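PDB 6WT2: putative NAD(P)H-flavin oxidoreductase from Neisseria meningitidis serogroup A / serotype 4A, which binds flavin mononucleotide and, as a member of the nitroreductase family, probably uses NADH or NADPH to reduce nitro compounds through the bound flavin. Local coordinates for residues E34-I39 with H85-L90; S48-E53 with F142-R147; E53-V58 with Y150-N155; E104-R109 with A122-F127. One frame throughout, in Å; residues are numbered along the deposited sequence.

Contact 1 of 4, residues E34-I39 with H85-L90; sequences EDFQFI and HLVVFL
The rings of F36 and H85 lie one over the other as an offset stack, with centroids 3.9 Å apart and planes inclined by 20°. H85 CD2 sits over the middle of the phenyl face, 3.4 Å from F36 CG, whereas the F36 atoms fall toward the rim of the imidazole. F36 CB joins in with a CH-pi contact to the same imidazole face, 4.3 Å from the ring centroid. The far end of the phenyl ring meets something different: V87 CG2 approaches its edge in the ring plane, 3.6 Å from F36 CZ. With CG anti to the backbone N (chi1 -164°), F36 extends from helix 33-44 so that face and edge serve two residues of one strand. H85 and V87 are two apart on strand 85-92 and so point from the same side of the antiparallel sheet, on which this helix packs in the alpha+beta nitroreductase fold. No hydrogen bond crosses the contact. Farther out, V59 of strand 55-59 and W223 of the second subunit also touch F36, and F202 of strand 194-203 packs against V87. Next to F36 in the helix, D35 OD1 forms a salt bridge with R9 NE of the second subunit.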
# COMPACT_ATOMS: atom_id res chain seq x y z
N GLU A 34 7.42 -2.76 -23.60
CA GLU A 34 6.17 -3.47 -23.38
C GLU A 34 6.08 -4.03 -21.97
O GLU A 34 5.02 -3.94 -21.33
CB GLU A 34 6.03 -4.61 -24.40
CG GLU A 34 5.87 -4.14 -25.86
CD GLU A 34 7.16 -3.58 -26.48
OE1 GLU A 34 8.27 -3.76 -25.91
OE2 GLU A 34 7.07 -2.95 -27.57
N ASP A 35 7.17 -4.61 -21.46
CA ASP A 35 7.12 -5.14 -20.10
C ASP A 35 6.92 -4.03 -19.08
O ASP A 35 6.16 -4.19 -18.11
CB ASP A 35 8.39 -5.93 -19.78
CG ASP A 35 8.38 -7.32 -20.37
OD1 ASP A 35 7.35 -7.72 -20.96
OD2 ASP A 35 9.42 -8.01 -20.26
N PHE A 36 7.57 -2.88 -19.29
CA PHE A 36 7.40 -1.80 -18.33
C PHE A 36 6.01 -1.19 -18.40
O PHE A 36 5.49 -0.74 -17.37
CB PHE A 36 8.45 -0.70 -18.50
CG PHE A 36 8.52 0.19 -17.31
CD1 PHE A 36 9.03 -0.29 -16.11
CD2 PHE A 36 7.97 1.46 -17.34
CE1 PHE A 36 9.04 0.50 -14.98
CE2 PHE A 36 7.99 2.26 -16.20
CZ PHE A 36 8.52 1.78 -15.03
N GLN A 37 5.41 -1.14 -19.59
CA GLN A 37 4.03 -0.67 -19.69
C GLN A 37 3.11 -1.55 -18.86
O GLN A 37 2.13 -1.06 -18.27
CB GLN A 37 3.56 -0.66 -21.14
CG GLN A 37 4.27 0.33 -22.04
CD GLN A 37 3.79 1.76 -21.87
OE1 GLN A 37 2.59 2.02 -21.77
NE2 GLN A 37 4.74 2.70 -21.83
N PHE A 38 3.36 -2.86 -18.86
CA PHE A 38 2.60 -3.78 -18.02
C PHE A 38 2.73 -3.42 -16.54
O PHE A 38 1.74 -3.43 -15.80
CB PHE A 38 3.05 -5.22 -18.30
CG PHE A 38 2.92 -6.16 -17.12
CD1 PHE A 38 1.69 -6.71 -16.78
CD2 PHE A 38 4.04 -6.52 -16.39
CE1 PHE A 38 1.59 -7.58 -15.71
CE2 PHE A 38 3.94 -7.40 -15.31
CZ PHE A 38 2.72 -7.92 -14.97
N ILE A 39 3.94 -3.06 -16.11
CA ILE A 39 4.15 -2.67 -14.71
C ILE A 39 3.37 -1.39 -14.40
O ILE A 39 2.67 -1.30 -13.38
CB ILE A 39 5.65 -2.51 -14.43
CG1 ILE A 39 6.36 -3.86 -14.57
CG2 ILE A 39 5.88 -1.93 -13.04
CD1 ILE A 39 7.89 -3.73 -14.49
N HIS A 85 14.82 0.75 -14.51
CA HIS A 85 13.83 1.79 -14.35
C HIS A 85 13.77 2.25 -12.90
O HIS A 85 14.04 1.49 -11.97
CB HIS A 85 12.43 1.31 -14.80
CG HIS A 85 12.27 1.21 -16.28
ND1 HIS A 85 12.93 0.27 -17.04
CD2 HIS A 85 11.49 1.91 -17.14
CE1 HIS A 85 12.58 0.41 -18.31
NE2 HIS A 85 11.70 1.39 -18.40
N LEU A 86 13.40 3.52 -12.73
CA LEU A 86 13.11 4.12 -11.44
C LEU A 86 11.77 4.85 -11.52
O LEU A 86 11.54 5.60 -12.46
CB LEU A 86 14.21 5.10 -11.03
CG LEU A 86 13.95 6.04 -9.86
CD1 LEU A 86 13.81 5.28 -8.54
CD2 LEU A 86 15.09 7.06 -9.77
N VAL A 87 10.91 4.62 -10.53
CA VAL A 87 9.62 5.30 -10.43
C VAL A 87 9.60 6.04 -9.10
O VAL A 87 9.88 5.44 -8.05
CB VAL A 87 8.44 4.32 -10.53
CG1 VAL A 87 7.10 5.05 -10.37
CG2 VAL A 87 8.47 3.57 -11.86
N VAL A 88 9.30 7.32 -9.14
CA VAL A 88 9.06 8.12 -7.95
C VAL A 88 7.56 8.40 -7.93
O VAL A 88 7.02 8.97 -8.88
CB VAL A 88 9.87 9.42 -7.95
CG1 VAL A 88 9.52 10.26 -6.72
CG2 VAL A 88 11.38 9.12 -8.03
N PHE A 89 6.90 7.98 -6.86
CA PHE A 89 5.46 8.13 -6.71
C PHE A 89 5.15 9.48 -6.09
O PHE A 89 5.71 9.85 -5.06
CB PHE A 89 4.89 7.01 -5.83
CG PHE A 89 5.01 5.63 -6.41
CD1 PHE A 89 3.92 5.02 -7.01
CD2 PHE A 89 6.22 4.94 -6.36
CE1 PHE A 89 4.03 3.74 -7.54
CE2 PHE A 89 6.34 3.67 -6.90
CZ PHE A 89 5.24 3.06 -7.47
N LEU A 90 4.24 10.22 -6.73
CA LEU A 90 3.71 11.45 -6.19
C LEU A 90 2.31 11.21 -5.65
O LEU A 90 1.54 10.44 -6.23
CB LEU A 90 3.64 12.55 -7.26
CG LEU A 90 4.91 12.80 -8.06
CD1 LEU A 90 4.60 13.92 -9.12
CD2 LEU A 90 6.07 13.15 -7.16

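Contact 2 of 4, residues S48-E53 with F142-R147; sequences SSVGSE and FDWCCR. With FMN (flavin mononucleotide), chain K; NIO (nicotinic acid), chain E.
Van der Waals contact between S49 and the indole of W144 carries this meeting of loop and helix. S49 OG comes up to the edge of the indole near its plane, 3.3 Å from W144 CZ2, with S49 CB 3.7 Å from the same carbon. V50 CG2 reaches that edge more loosely, 4.4 Å from W144 CH2. The indole gets there because W144 CG is anti to its backbone N (chi1 179°), which sends the ring out from the helix to the loop.

The hydrogen bonds lie within the loop or lead out of it. S49 O is gripped twice, by S52 N and by S52 OG at 2.9 Å, the hydroxyl lying in the carbonyl plane. S48 OG accepts from E53 N, an N-H...O angle of 158° showing a fairly straight bond. Across the dimer interface, S49 OG and W144 NE1 are both hydrogen-bonded to E171 OE1 of the second subunit, so one carboxylate oxygen links the two touching side chains.

Ligand contacts fall on the same short loop. V50 N gives a weak hydrogen bond to O1 of nicotinic acid, and V50 CG1 lies 3.4 Å from C3 of its ring, while S49 N is 3.4 Å from C8 of the flavin. The loop thus helps to form the flavin and nicotinate pocket at the subunit interface.

In the fold, it leads from helix 33-44 to strand 55-59 and rests on helix 138-162, with F127 and Y124 of helix 114-131 and M102 of helix 100-108 closing in beside it.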
# COMPACT_ATOMS: atom_id res chain seq x y z
N SER A 48 -8.20 2.65 -5.00
CA SER A 48 -7.92 3.81 -4.16
C SER A 48 -9.21 4.22 -3.48
O SER A 48 -10.31 4.02 -4.03
CB SER A 48 -7.36 4.98 -4.97
OG SER A 48 -8.22 5.30 -6.05
N SER A 49 -9.07 4.82 -2.31
CA SER A 49 -10.21 5.35 -1.58
C SER A 49 -11.01 6.29 -2.48
O SER A 49 -10.44 7.15 -3.14
CB SER A 49 -9.74 6.08 -0.33
OG SER A 49 -10.84 6.53 0.45
N VAL A 50 -12.34 6.08 -2.51
CA VAL A 50 -13.33 6.79 -3.33
C VAL A 50 -12.90 6.91 -4.78
O VAL A 50 -13.39 7.78 -5.50
CB VAL A 50 -13.69 8.18 -2.75
CG1 VAL A 50 -14.05 8.07 -1.28
CG2 VAL A 50 -12.60 9.23 -2.98
N GLY A 51 -12.07 5.98 -5.25
CA GLY A 51 -11.63 6.06 -6.64
C GLY A 51 -10.86 7.32 -6.95
O GLY A 51 -10.88 7.80 -8.09
N SER A 52 -10.14 7.86 -5.97
CA SER A 52 -9.45 9.13 -6.15
C SER A 52 -8.24 9.02 -7.07
O SER A 52 -7.90 10.00 -7.76
CB SER A 52 -9.02 9.68 -4.79
OG SER A 52 -8.24 8.71 -4.10
N GLU A 53 -7.56 7.87 -7.10
CA GLU A 53 -6.35 7.67 -7.89
C GLU A 53 -5.36 8.83 -7.67
O GLU A 53 -4.94 9.48 -8.63
CB GLU A 53 -6.69 7.53 -9.37
CG GLU A 53 -7.62 6.37 -9.69
CD GLU A 53 -8.09 6.39 -11.14
OE1 GLU A 53 -7.23 6.44 -12.06
OE2 GLU A 53 -9.33 6.36 -11.36
N PHE A 142 -2.55 15.00 3.03
CA PHE A 142 -1.53 14.49 2.11
C PHE A 142 -1.17 13.04 2.44
O PHE A 142 -1.02 12.20 1.54
CB PHE A 142 -0.28 15.39 2.17
CG PHE A 142 0.90 14.86 1.38
CD1 PHE A 142 0.85 14.78 -0.01
CD2 PHE A 142 2.06 14.47 2.03
CE1 PHE A 142 1.94 14.31 -0.73
CE2 PHE A 142 3.15 14.00 1.31
CZ PHE A 142 3.09 13.91 -0.06
N ASP A 143 -1.06 12.72 3.74
CA ASP A 143 -0.73 11.36 4.15
C ASP A 143 -1.81 10.36 3.75
O ASP A 143 -1.50 9.21 3.42
CB ASP A 143 -0.47 11.32 5.65
CG ASP A 143 1.00 11.63 6.01
OD1 ASP A 143 1.85 11.68 5.08
OD2 ASP A 143 1.32 11.80 7.21
N TRP A 144 -3.08 10.79 3.77
CA TRP A 144 -4.17 9.98 3.24
C TRP A 144 -3.91 9.56 1.79
O TRP A 144 -4.01 8.38 1.44
CB TRP A 144 -5.49 10.74 3.35
CG TRP A 144 -6.69 10.00 2.80
CD1 TRP A 144 -7.13 8.76 3.17
CD2 TRP A 144 -7.59 10.47 1.80
NE1 TRP A 144 -8.26 8.43 2.44
CE2 TRP A 144 -8.56 9.47 1.59
CE3 TRP A 144 -7.68 11.65 1.04
CZ2 TRP A 144 -9.60 9.60 0.67
CZ3 TRP A 144 -8.70 11.78 0.12
CH2 TRP A 144 -9.66 10.76 -0.05
N CYS A 145 -3.52 10.52 0.94
CA CYS A 145 -3.23 10.17 -0.45
C CYS A 145 -1.99 9.29 -0.55
O CYS A 145 -1.97 8.34 -1.34
CB CYS A 145 -3.10 11.44 -1.29
SG CYS A 145 -4.70 12.31 -1.41
N CYS A 146 -0.95 9.60 0.23
CA CYS A 146 0.25 8.75 0.25
C CYS A 146 -0.07 7.28 0.55
O CYS A 146 0.52 6.38 -0.06
CB CYS A 146 1.26 9.28 1.28
SG CYS A 146 2.09 10.82 0.77
N ARG A 147 -1.00 7.02 1.47
CA ARG A 147 -1.37 5.64 1.75
C ARG A 147 -1.85 4.93 0.50
O ARG A 147 -1.46 3.78 0.23
CB ARG A 147 -2.45 5.56 2.84
CG ARG A 147 -2.04 6.08 4.21
CD ARG A 147 -3.28 6.13 5.09
NE ARG A 147 -3.01 6.58 6.45
CZ ARG A 147 -3.73 6.19 7.51
NH1 ARG A 147 -4.74 5.34 7.33
NH2 ARG A 147 -3.43 6.63 8.72
N1 FMN K . -15.44 0.99 -1.04
C2 FMN K . -16.53 1.00 -0.22
O2 FMN K . -17.63 0.67 -0.71
N3 FMN K . -16.50 1.46 1.04
C4 FMN K . -15.35 1.87 1.62
O4 FMN K . -15.30 2.21 2.82
C4A FMN K . -14.12 1.84 0.82
N5 FMN K . -12.98 2.38 1.28
C5A FMN K . -11.84 2.25 0.57
C6 FMN K . -10.62 2.46 1.21
C7 FMN K . -9.46 2.35 0.46
C7M FMN K . -8.14 2.57 1.14
C8 FMN K . -9.51 1.80 -0.91
C8M FMN K . -8.26 1.55 -1.71
C9 FMN K . -10.73 1.58 -1.55
C9A FMN K . -11.89 1.69 -0.81
N10 FMN K . -13.12 1.38 -1.41
C10 FMN K . -14.26 1.45 -0.60
C1' FMN K . -13.20 0.85 -2.78
C2' FMN K . -13.03 1.98 -3.82
O2' FMN K . -14.25 2.72 -3.93
C3' FMN K . -12.70 1.34 -5.15
O3' FMN K . -11.40 0.74 -5.05
C4' FMN K . -12.67 2.35 -6.30
O4' FMN K . -13.97 2.96 -6.37
C5' FMN K . -12.35 1.64 -7.61
O5' FMN K . -13.21 0.51 -7.76
P FMN K . -12.55 -0.94 -8.03
O1P FMN K . -11.71 -0.74 -9.26
O2P FMN K . -13.72 -1.86 -8.18
O3P FMN K . -11.77 -1.17 -6.76
N NIO E . -16.85 5.39 1.87
C1 NIO E . -16.78 5.01 0.59
C2 NIO E . -15.56 4.95 -0.07
C3 NIO E . -14.39 5.29 0.61
C4 NIO E . -14.49 5.69 1.93
C5 NIO E . -15.74 5.73 2.55
C6 NIO E . -15.50 4.54 -1.51
O1 NIO E . -14.38 4.33 -2.02
O2 NIO E . -16.56 4.43 -2.17

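Contact 3 of 4, residues E53-V58 with Y150-N155; sequences EPWQFV and YIALGN
W55 lays one face of its indole against A152, whose CB stands 4.3 Å from the centroid of the six-membered ring and 16° off the ring normal, a CH-pi contact over the face. From CB, which points toward the helix, the side chain turns at chi1 45°, placing CG between the backbone N and the carbonyl carbon. This folds the indole back over the turn that precedes the strand: E53 CA lies 3.8 Å above the centre of the face opposite A152, and P54 CD shares that face nearer the rim. On the benzo part, CE3 and CZ3 make the approach to the helix, with W55 CZ3 4.2 Å from A152 CB. Farther round the ring, CH2 packs on S48 CB of the preceding loop.

The methyl group of A152 is met from a second direction by F57, whose CZ is 4.2 Å from A152 CB; that same F57 CZ also sits 3.7 Å above the indole plane, on the face that A152 uses. The three side chains therefore form a compact apolar cluster where helix 138-162, the long helix of the nitroreductase fold, packs against strand 55-59 at the edge of the chain's antiparallel sheet.

P54, at the centre of an inverse gamma turn, leads the chain into the strand just ahead of W55. Beyond this cluster, F57 meets the ring of F89 on strand 85-92 at about 70°, while F57 and V58 pair in parallel with a strand of the second subunit, carrying the sheet across the interface.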
# COMPACT_ATOMS: atom_id res chain seq x y z
N GLU A 53 -7.56 7.87 -7.10
CA GLU A 53 -6.35 7.67 -7.89
C GLU A 53 -5.36 8.83 -7.67
O GLU A 53 -4.94 9.48 -8.63
CB GLU A 53 -6.69 7.53 -9.37
CG GLU A 53 -7.62 6.37 -9.69
CD GLU A 53 -8.09 6.39 -11.14
OE1 GLU A 53 -7.23 6.44 -12.06
OE2 GLU A 53 -9.33 6.36 -11.36
N PRO A 54 -4.99 9.11 -6.43
CA PRO A 54 -4.34 10.38 -6.12
C PRO A 54 -2.83 10.33 -6.35
O PRO A 54 -2.05 10.78 -5.52
CB PRO A 54 -4.67 10.58 -4.64
CG PRO A 54 -4.58 9.16 -4.10
CD PRO A 54 -5.11 8.26 -5.22
N TRP A 55 -2.42 9.76 -7.48
CA TRP A 55 -1.03 9.47 -7.72
C TRP A 55 -0.60 9.95 -9.10
O TRP A 55 -1.41 10.09 -10.02
CB TRP A 55 -0.75 7.97 -7.61
CG TRP A 55 -1.77 7.07 -8.32
CD1 TRP A 55 -2.10 7.05 -9.65
CD2 TRP A 55 -2.53 6.04 -7.70
NE1 TRP A 55 -3.04 6.08 -9.89
CE2 TRP A 55 -3.31 5.43 -8.71
CE3 TRP A 55 -2.62 5.55 -6.39
CZ2 TRP A 55 -4.18 4.38 -8.44
CZ3 TRP A 55 -3.49 4.51 -6.13
CH2 TRP A 55 -4.25 3.93 -7.15
N GLN A 56 0.70 10.24 -9.21
CA GLN A 56 1.41 10.31 -10.48
C GLN A 56 2.62 9.39 -10.37
O GLN A 56 3.17 9.24 -9.28
CB GLN A 56 1.89 11.74 -10.79
CG GLN A 56 0.81 12.78 -10.79
CD GLN A 56 0.05 12.80 -12.10
OE1 GLN A 56 -0.94 12.08 -12.26
NE2 GLN A 56 0.51 13.62 -13.04
N PHE A 57 3.03 8.78 -11.49
CA PHE A 57 4.22 7.93 -11.52
C PHE A 57 5.29 8.66 -12.34
O PHE A 57 5.15 8.77 -13.56
CB PHE A 57 3.94 6.55 -12.12
CG PHE A 57 2.74 5.85 -11.55
CD1 PHE A 57 2.44 5.92 -10.20
CD2 PHE A 57 1.91 5.10 -12.38
CE1 PHE A 57 1.32 5.28 -9.68
CE2 PHE A 57 0.79 4.45 -11.87
CZ PHE A 57 0.50 4.55 -10.51
N VAL A 58 6.33 9.16 -11.67
CA VAL A 58 7.44 9.82 -12.36
C VAL A 58 8.48 8.76 -12.71
O VAL A 58 9.13 8.21 -11.82
CB VAL A 58 8.05 10.94 -11.51
CG1 VAL A 58 9.15 11.66 -12.30
CG2 VAL A 58 6.97 11.90 -11.03
N TYR A 150 0.83 3.58 -1.81
CA TYR A 150 1.53 2.37 -1.41
C TYR A 150 0.79 1.11 -1.87
O TYR A 150 1.40 0.04 -1.96
CB TYR A 150 1.74 2.36 0.11
CG TYR A 150 2.95 3.16 0.59
CD1 TYR A 150 3.99 2.54 1.28
CD2 TYR A 150 3.03 4.53 0.39
CE1 TYR A 150 5.09 3.27 1.74
CE2 TYR A 150 4.12 5.26 0.84
CZ TYR A 150 5.15 4.63 1.51
OH TYR A 150 6.23 5.36 1.96
N ILE A 151 -0.52 1.22 -2.15
CA ILE A 151 -1.23 0.13 -2.80
C ILE A 151 -0.68 -0.08 -4.21
O ILE A 151 -0.35 -1.20 -4.60
CB ILE A 151 -2.74 0.41 -2.85
CG1 ILE A 151 -3.28 0.71 -1.46
CG2 ILE A 151 -3.46 -0.74 -3.53
CD1 ILE A 151 -4.77 1.07 -1.50
N ALA A 152 -0.59 1.01 -4.98
CA ALA A 152 -0.03 0.92 -6.33
C ALA A 152 1.40 0.41 -6.29
O ALA A 152 1.78 -0.43 -7.11
CB ALA A 152 -0.09 2.28 -7.01
N LEU A 153 2.20 0.92 -5.35
CA LEU A 153 3.56 0.42 -5.17
C LEU A 153 3.58 -1.10 -4.97
O LEU A 153 4.28 -1.82 -5.68
CB LEU A 153 4.21 1.13 -3.99
CG LEU A 153 5.55 0.54 -3.53
CD1 LEU A 153 6.64 0.97 -4.47
CD2 LEU A 153 5.84 0.97 -2.10
N GLY A 154 2.80 -1.59 -3.99
CA GLY A 154 2.76 -3.02 -3.73
C GLY A 154 2.38 -3.84 -4.95
O GLY A 154 3.00 -4.86 -5.25
N ASN A 155 1.36 -3.38 -5.69
CA ASN A 155 0.87 -4.13 -6.85
C ASN A 155 1.89 -4.16 -7.98
O ASN A 155 2.10 -5.20 -8.61
CB ASN A 155 -0.44 -3.53 -7.33
CG ASN A 155 -1.63 -3.97 -6.50
OD1 ASN A 155 -1.60 -5.03 -5.86
ND2 ASN A 155 -2.69 -3.17 -6.52

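Contact 4 of 4, residues E104-R109 with A122-F127; sequences ESLKRR and ARYQAF. With NIO (nicotinic acid), chain E; FMN (flavin mononucleotide), chain K.
The guanidinium of R109 and the phenol ring of Y124 are nearly coplanar, their planes 15° apart, and they meet at their edges from opposite directions. R109 NH1 donates to Y124 OH over 3.2 Å with an N-H...O angle of 153°, the hydroxyl being tilted somewhat out of the guanidinium plane. At the guanidinium edge, in plane, lies O2 of nicotinic acid, which takes two hydrogen bonds, from R109 NH1 at 3.0 Å and from R109 NH2 at 3.1 Å. One guanidinium face has the flavin ribityl oxygen O4' over it. At the pyridine end of the ligand, C4 of nicotinic acid sits 3.8 Å above the centre of one face of the F127 ring.

A bend at chi3 (72°) turns the end of the R109 chain, whose CD also comes 3.5 Å from Y124 OH. L106 CD1 lies 3.6 Å from Y124 OH. A water joins the two helices a second way, donating to S105 OG and hydrogen-bonding with Y124 OH at 2.7 Å. V50 also packs on R109, and R23 of the second subunit does so from across the interface.

Y124, on helix 114-131, is thus placed as a second-shell residue that probably helps orient R109, just beyond helix 100-108. The doubly held carboxylate oxygen suggests that the positive guanidinium stabilises a negatively charged nicotinate beside the flavin.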
# COMPACT_ATOMS: atom_id res chain seq x y z
N GLU A 104 -13.33 15.62 -10.38
CA GLU A 104 -13.04 14.83 -11.57
C GLU A 104 -13.10 13.33 -11.28
O GLU A 104 -13.65 12.56 -12.08
CB GLU A 104 -11.67 15.23 -12.14
CG GLU A 104 -11.26 14.51 -13.43
CD GLU A 104 -11.94 15.05 -14.70
OE1 GLU A 104 -12.92 15.83 -14.61
OE2 GLU A 104 -11.48 14.68 -15.81
N SER A 105 -12.56 12.90 -10.13
CA SER A 105 -12.59 11.48 -9.80
C SER A 105 -14.02 11.00 -9.56
O SER A 105 -14.36 9.88 -9.93
CB SER A 105 -11.70 11.18 -8.59
OG SER A 105 -12.26 11.70 -7.39
N LEU A 106 -14.87 11.87 -9.01
CA LEU A 106 -16.27 11.52 -8.79
C LEU A 106 -17.02 11.33 -10.10
O LEU A 106 -17.83 10.41 -10.23
CB LEU A 106 -16.95 12.61 -7.96
CG LEU A 106 -18.45 12.39 -7.78
CD1 LEU A 106 -18.70 11.04 -7.14
CD2 LEU A 106 -19.07 13.50 -6.93
N LYS A 107 -16.81 12.22 -11.08
CA LYS A 107 -17.44 12.01 -12.37
C LYS A 107 -16.93 10.74 -13.02
O LYS A 107 -17.69 10.06 -13.73
CB LYS A 107 -17.20 13.23 -13.26
CG LYS A 107 -17.75 14.51 -12.64
CD LYS A 107 -17.86 15.64 -13.64
CE LYS A 107 -16.55 16.34 -13.85
NZ LYS A 107 -16.79 17.69 -14.50
N ARG A 108 -15.66 10.39 -12.80
CA ARG A 108 -15.10 9.18 -13.38
C ARG A 108 -15.70 7.92 -12.75
O ARG A 108 -15.67 6.86 -13.38
CB ARG A 108 -13.57 9.18 -13.22
CG ARG A 108 -12.82 8.24 -14.16
CD ARG A 108 -11.31 8.56 -14.18
NE ARG A 108 -10.76 8.52 -12.83
CZ ARG A 108 -10.25 9.57 -12.20
NH1 ARG A 108 -10.19 10.76 -12.81
NH2 ARG A 108 -9.79 9.42 -10.97
N ARG A 109 -16.25 8.02 -11.53
CA ARG A 109 -17.05 6.94 -10.96
C ARG A 109 -18.43 6.83 -11.58
O ARG A 109 -19.19 5.94 -11.22
CB ARG A 109 -17.22 7.13 -9.45
CG ARG A 109 -15.93 7.24 -8.69
CD ARG A 109 -16.19 7.19 -7.19
NE ARG A 109 -16.57 5.84 -6.76
CZ ARG A 109 -16.74 5.49 -5.48
NH1 ARG A 109 -16.59 6.38 -4.51
NH2 ARG A 109 -17.08 4.24 -5.19
N ALA A 122 -21.32 15.48 -0.21
CA ALA A 122 -21.70 15.58 1.19
C ALA A 122 -21.20 14.38 1.99
O ALA A 122 -20.71 14.54 3.11
CB ALA A 122 -23.22 15.71 1.32
N ARG A 123 -21.31 13.17 1.42
CA ARG A 123 -20.79 11.99 2.10
C ARG A 123 -19.27 12.02 2.20
O ARG A 123 -18.70 11.67 3.25
CB ARG A 123 -21.26 10.71 1.39
CG ARG A 123 -22.75 10.43 1.52
CD ARG A 123 -23.10 9.03 1.07
NE ARG A 123 -23.03 8.88 -0.38
CZ ARG A 123 -24.04 9.18 -1.21
NH1 ARG A 123 -25.18 9.64 -0.71
NH2 ARG A 123 -23.90 9.04 -2.52
N TYR A 124 -18.59 12.44 1.12
CA TYR A 124 -17.14 12.56 1.18
C TYR A 124 -16.72 13.54 2.28
O TYR A 124 -15.73 13.30 2.98
CB TYR A 124 -16.57 13.06 -0.15
CG TYR A 124 -16.61 12.10 -1.33
CD1 TYR A 124 -17.17 10.83 -1.23
CD2 TYR A 124 -16.06 12.48 -2.55
CE1 TYR A 124 -17.19 9.97 -2.33
CE2 TYR A 124 -16.07 11.64 -3.64
CZ TYR A 124 -16.64 10.39 -3.53
OH TYR A 124 -16.64 9.56 -4.64
N GLN A 125 -17.45 14.65 2.41
CA GLN A 125 -17.11 15.64 3.43
C GLN A 125 -17.20 15.04 4.83
O GLN A 125 -16.31 15.25 5.66
CB GLN A 125 -18.03 16.86 3.33
CG GLN A 125 -17.93 17.75 4.55
CD GLN A 125 -18.47 19.14 4.31
OE1 GLN A 125 -19.18 19.39 3.34
NE2 GLN A 125 -18.13 20.06 5.21
N ALA A 126 -18.29 14.33 5.11
CA ALA A 126 -18.47 13.71 6.42
C ALA A 126 -17.39 12.66 6.67
O ALA A 126 -16.84 12.58 7.78
CB ALA A 126 -19.86 13.09 6.51
N PHE A 127 -17.08 11.87 5.65
CA PHE A 127 -16.00 10.89 5.76
C PHE A 127 -14.69 11.57 6.15
O PHE A 127 -14.03 11.18 7.12
CB PHE A 127 -15.84 10.14 4.43
CG PHE A 127 -14.56 9.36 4.33
CD1 PHE A 127 -14.35 8.25 5.14
CD2 PHE A 127 -13.57 9.72 3.44
CE1 PHE A 127 -13.16 7.52 5.07
CE2 PHE A 127 -12.37 8.99 3.36
CZ PHE A 127 -12.17 7.89 4.17
N NIO E . -16.85 5.39 1.87
C1 NIO E . -16.78 5.01 0.59
C2 NIO E . -15.56 4.95 -0.07
C3 NIO E . -14.39 5.29 0.61
C4 NIO E . -14.49 5.69 1.93
C5 NIO E . -15.74 5.73 2.55
C6 NIO E . -15.50 4.54 -1.51
O1 NIO E . -14.38 4.33 -2.02
O2 NIO E . -16.56 4.43 -2.17
N1 FMN K . -15.44 0.99 -1.04
C2 FMN K . -16.53 1.00 -0.22
O2 FMN K . -17.63 0.67 -0.71
N3 FMN K . -16.50 1.46 1.04
C4 FMN K . -15.35 1.87 1.62
O4 FMN K . -15.30 2.21 2.82
C4A FMN K . -14.12 1.84 0.82
N5 FMN K . -12.98 2.38 1.28
C5A FMN K . -11.84 2.25 0.57
C6 FMN K . -10.62 2.46 1.21
C7 FMN K . -9.46 2.35 0.46
C7M FMN K . -8.14 2.57 1.14
C8 FMN K . -9.51 1.80 -0.91
C8M FMN K . -8.26 1.55 -1.71
C9 FMN K . -10.73 1.58 -1.55
C9A FMN K . -11.89 1.69 -0.81
N10 FMN K . -13.12 1.38 -1.41
C10 FMN K . -14.26 1.45 -0.60
C1' FMN K . -13.20 0.85 -2.78
C2' FMN K . -13.03 1.98 -3.82
O2' FMN K . -14.25 2.72 -3.93
C3' FMN K . -12.70 1.34 -5.15
O3' FMN K . -11.40 0.74 -5.05
C4' FMN K . -12.67 2.35 -6.30
O4' FMN K . -13.97 2.96 -6.37
C5' FMN K . -12.35 1.64 -7.61
O5' FMN K . -13.21 0.51 -7.76
P FMN K . -12.55 -0.94 -8.03
O1P FMN K . -11.71 -0.74 -9.26
O2P FMN K . -13.72 -1.86 -8.18
O3P FMN K . -11.77 -1.17 -6.76
O HOH W 1 -14.51 10.01 -6.25

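How the contacts relate
Contacts 2 and 4 form one wall of a ligand pocket that the second subunit completes: their centres are 12 Å apart, both touch flavin mononucleotide and nicotinic acid, and V50 O lies 3.3 Å from R109 CD. E53, shared by contacts 2 and 3, ties them to contact 4 through a salt bridge in which E53 OE2 is 3.0 Å from R108 NE. Contact 3 lies deeper, with helix 138-162 in common with contact 2 and centres 9 Å apart. Contact 1 joins it through neighbouring strands, V88 N being 2.8 Å from V58 O, but remains remote from contact 4, about 28 Å between centres. All four reach the second subunit.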